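Local atomic coordinates of glycerate dehydrogenase/glyoxylate reductase (Thermus thermophilus, PDB entry 2CUK), a protein that probably reduces hydroxypyruvate and glyoxylate with a nicotinamide cofactor, as a member of the D-isomer specific 2-hydroxyacid dehydrogenase family. Residues R54-A57 against E58-D61; G156-V159 against A160-L164. All blocks are in the same frame, centred on the assembly; numbering follows the deposited sequence.

In the fold
Both contacts are local ones along a single run of chain, and they sit on opposite sides of the centre of the subunit. Contact 1 (54-61) is the capped start of helix 57-62, which follows strand 46-48 in the five-stranded parallel sheet. Contact 2 (156-164) lies on helix 154-165, packed on the six-stranded parallel sheet of the NAD-binding domain, and includes Gly156 of what is probably the glycine-rich dinucleotide motif. The centres of contact 1 and contact 2 are about 38 Å apart and their nearest atoms about 24 Å, with no touch. Because it holds Gly156, contact 2 probably lies by the cofactor site; contact 1 lies in the domain built on the five-stranded sheet.

Contact 1 of 2, residues R54-A57 against E58-D61; sequences RIDA and EVMD
Ala57 O accepts the backbone N-H of Asp61 at 2.8 Å, the shortest bond of this first helical turn and nearly straight (165° at the hydrogen). One residue back, Asp56 OD1 takes the N-H of Val59 at 3.1 Å, a bond bent little (168°) that meets the oxygen almost in line with its C-O bond. The carboxylate can do this because CG stands between the backbone N and the carbonyl carbon (chi1 51°), turning a side chain whose CB leads away from the helix back over its first turn. OD1 also lies 3.2 Å from Val59 CG2, the two side chains crossing at about a right angle. OD2 forms a salt bridge with Lys34 of helix 34-41, which fixes the rotation of the carboxylate. Asp56 is thus the N-cap of helix 57-62, in a parallel-sheet domain where this helix follows strand 46-48; a carboxylate at the helix's start probably also gains from its dipole. Met60 N gives to Asp56 O. Met60 folds back beside this bond, its chain bent at chi3, and its CE reaches Ile55 O at 3.5 Å. The same methyl, CE of Met60, lies 4.3 Å from Ile55 CG2, a loose apolar contact between the residue before the cap and the first turn. On another side, Val59 CG2 comes within 3.6 Å of Arg54 O, while Val59 CG1 is 4.5 Å from Ile55 CD1. Leu37 touches Ile55, and Leu38 and Val41 touch Val59, so helix 34-41 packs against this apolar side; Ala83 of helix 81-85 meets Ala57 and Met60. Asp61 OD1 takes a salt bridge from Arg87.

Contact 2 of 2, residues G156-V159 against A160-L164; sequences GQAV and AKRAL
Arg162 doubles back along helix 154-165 to lay its guanidinium beside Ala158, one turn earlier, on the helix that follows strand 146-150 in the Rossmann-type NAD-binding domain. This helix joins strands 146-150 and 169-173 in a beta-alpha-beta unit, and Gly156 probably closes the GxGxxG motif at its start. With CG anti to its own carbonyl carbon (chi1 -73°) and the chain extended as far as NE, Arg162 carries CG and CD past Ala158 O, and CD is 3.5 Å from that oxygen. Arg162 NH1 then bonds to Ala158 O at 3.0 Å. The donor stands above the carbonyl plane, 51° out of it, while the oxygen lies at the guanidinium edge, near its plane. Arg162 N grips the same oxygen, Ala158 O, at 3.3 Å from the opposite face, so one carbonyl takes both the regular helical bond and a side-chain one. Arg162 NH1 also rests 3.6 Å from Ala158 CB. The remaining nitrogens turn to helix 99-114, where NE pairs with Asp104 and NH2 with Glu100. A leucine here would probably leave both carboxylates without their mate and Ala158 O with its backbone donor alone. Val159 points to another side of the helix, where it packs on Leu147 and Leu149 of strand 146-150; Ala160 adds its methyl to Leu149 and Val170. Lys161 bends at chi2 and chi3, its CG 3.5 Å from Gln157 O, which accepts Lys161 N. Further along the helix, Ala163 N bonds to Val159 O at 2.9 Å.

Contact 1 of 2, residues R54-A57 against E58-D61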
# COMPACT_ATOMS: atom_id res chain seq x y z
N ARG A 54 17.79 -22.49 15.39
CA ARG A 54 17.38 -23.87 15.46
C ARG A 54 17.51 -24.37 16.88
O ARG A 54 18.59 -24.63 17.38
CB ARG A 54 18.29 -24.69 14.54
CG ARG A 54 17.76 -26.10 14.30
CD ARG A 54 16.23 -26.13 14.18
NE ARG A 54 15.83 -26.81 12.94
CZ ARG A 54 15.23 -26.06 12.00
NH1 ARG A 54 15.04 -24.77 12.19
NH2 ARG A 54 14.83 -26.64 10.86
N ILE A 55 16.40 -24.51 17.60
CA ILE A 55 16.43 -24.98 18.98
C ILE A 55 16.10 -26.47 19.03
O ILE A 55 14.95 -26.86 19.23
CB ILE A 55 15.42 -24.19 19.85
CG1 ILE A 55 15.64 -22.68 19.65
CG2 ILE A 55 15.60 -24.55 21.31
CD1 ILE A 55 17.05 -22.20 19.97
N ASP A 56 17.13 -27.29 18.83
CA ASP A 56 16.96 -28.74 18.84
C ASP A 56 17.39 -29.38 20.16
O ASP A 56 17.72 -28.68 21.12
CB ASP A 56 17.76 -29.37 17.69
CG ASP A 56 19.21 -28.90 17.66
OD1 ASP A 56 19.76 -28.58 18.74
OD2 ASP A 56 19.80 -28.87 16.56
N ALA A 57 17.40 -30.71 20.19
CA ALA A 57 17.79 -31.45 21.39
C ALA A 57 19.19 -31.08 21.86
O ALA A 57 19.43 -30.93 23.06
CB ALA A 57 17.69 -32.95 21.13
N GLU A 58 20.12 -30.95 20.92
CA GLU A 58 21.50 -30.61 21.27
C GLU A 58 21.55 -29.32 22.09
O GLU A 58 22.18 -29.28 23.14
CB GLU A 58 22.35 -30.44 20.01
CG GLU A 58 23.85 -30.39 20.30
CD GLU A 58 24.68 -30.10 19.06
OE1 GLU A 58 24.27 -30.51 17.95
OE2 GLU A 58 25.74 -29.46 19.21
N VAL A 59 20.89 -28.28 21.59
CA VAL A 59 20.87 -26.99 22.29
C VAL A 59 20.28 -27.16 23.68
O VAL A 59 20.78 -26.59 24.66
CB VAL A 59 20.03 -25.95 21.52
CG1 VAL A 59 20.04 -24.62 22.26
CG2 VAL A 59 20.57 -25.77 20.11
N MET A 60 19.22 -27.95 23.78
CA MET A 60 18.55 -28.19 25.05
C MET A 60 19.46 -28.92 26.03
O MET A 60 19.56 -28.54 27.20
CB MET A 60 17.26 -28.98 24.82
CG MET A 60 16.15 -28.14 24.21
SD MET A 60 14.65 -29.07 23.87
CE MET A 60 14.31 -28.56 22.18
N ASP A 61 20.14 -29.97 25.56
CA ASP A 61 21.05 -30.72 26.42
C ASP A 61 22.20 -29.82 26.85
O ASP A 61 22.64 -29.87 28.00
CB ASP A 61 21.59 -31.95 25.69
CG ASP A 61 20.51 -32.95 25.35
OD1 ASP A 61 19.70 -33.28 26.25
OD2 ASP A 61 20.48 -33.42 24.19

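Contact 2 of 2, residues G156-V159 against A160-L164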
# COMPACT_ATOMS: atom_id res chain seq x y z
N GLY A 156 -6.07 -14.34 7.65
CA GLY A 156 -6.93 -14.40 6.48
C GLY A 156 -8.22 -13.62 6.69
O GLY A 156 -8.70 -12.94 5.78
N GLN A 157 -8.78 -13.72 7.89
CA GLN A 157 -10.02 -13.01 8.19
C GLN A 157 -9.78 -11.50 8.26
O GLN A 157 -10.64 -10.72 7.87
CB GLN A 157 -10.60 -13.52 9.51
CG GLN A 157 -11.12 -14.96 9.42
CD GLN A 157 -11.63 -15.48 10.74
OE1 GLN A 157 -12.51 -14.88 11.37
NE2 GLN A 157 -11.09 -16.61 11.18
N ALA A 158 -8.62 -11.11 8.77
CA ALA A 158 -8.28 -9.69 8.87
C ALA A 158 -8.09 -9.14 7.46
O ALA A 158 -8.46 -8.01 7.17
CB ALA A 158 -7.01 -9.50 9.68
N VAL A 159 -7.51 -9.96 6.57
CA VAL A 159 -7.30 -9.52 5.20
C VAL A 159 -8.64 -9.33 4.50
O VAL A 159 -8.87 -8.33 3.81
CB VAL A 159 -6.42 -10.53 4.42
CG1 VAL A 159 -6.40 -10.17 2.94
CG2 VAL A 159 -4.98 -10.52 4.98
N ALA A 160 -9.54 -10.29 4.69
CA ALA A 160 -10.87 -10.23 4.08
C ALA A 160 -11.62 -8.97 4.49
O ALA A 160 -12.30 -8.35 3.67
CB ALA A 160 -11.68 -11.47 4.48
N LYS A 161 -11.52 -8.60 5.76
CA LYS A 161 -12.20 -7.40 6.24
C LYS A 161 -11.71 -6.17 5.50
O LYS A 161 -12.51 -5.32 5.09
CB LYS A 161 -11.99 -7.23 7.75
CG LYS A 161 -12.84 -8.14 8.63
CD LYS A 161 -14.21 -7.54 8.94
CE LYS A 161 -15.10 -7.46 7.70
NZ LYS A 161 -16.37 -6.70 7.96
N ARG A 162 -10.40 -6.06 5.34
CA ARG A 162 -9.83 -4.93 4.65
C ARG A 162 -10.27 -4.93 3.19
O ARG A 162 -10.68 -3.90 2.65
CB ARG A 162 -8.30 -4.98 4.73
CG ARG A 162 -7.75 -4.63 6.10
CD ARG A 162 -6.39 -5.28 6.32
NE ARG A 162 -5.76 -4.82 7.55
CZ ARG A 162 -6.15 -5.16 8.78
NH1 ARG A 162 -7.19 -5.97 8.96
NH2 ARG A 162 -5.51 -4.66 9.83
N ALA A 163 -10.20 -6.10 2.56
CA ALA A 163 -10.58 -6.25 1.17
C ALA A 163 -12.00 -5.76 0.90
O ALA A 163 -12.25 -5.10 -0.11
CB ALA A 163 -10.44 -7.71 0.75
N LEU A 164 -12.93 -6.08 1.80
CA LEU A 164 -14.31 -5.67 1.62
C LEU A 164 -14.45 -4.16 1.50
O LEU A 164 -15.30 -3.67 0.75
CB LEU A 164 -15.18 -6.17 2.77
CG LEU A 164 -15.41 -7.68 2.89
CD1 LEU A 164 -16.23 -7.96 4.14
CD2 LEU A 164 -16.12 -8.20 1.64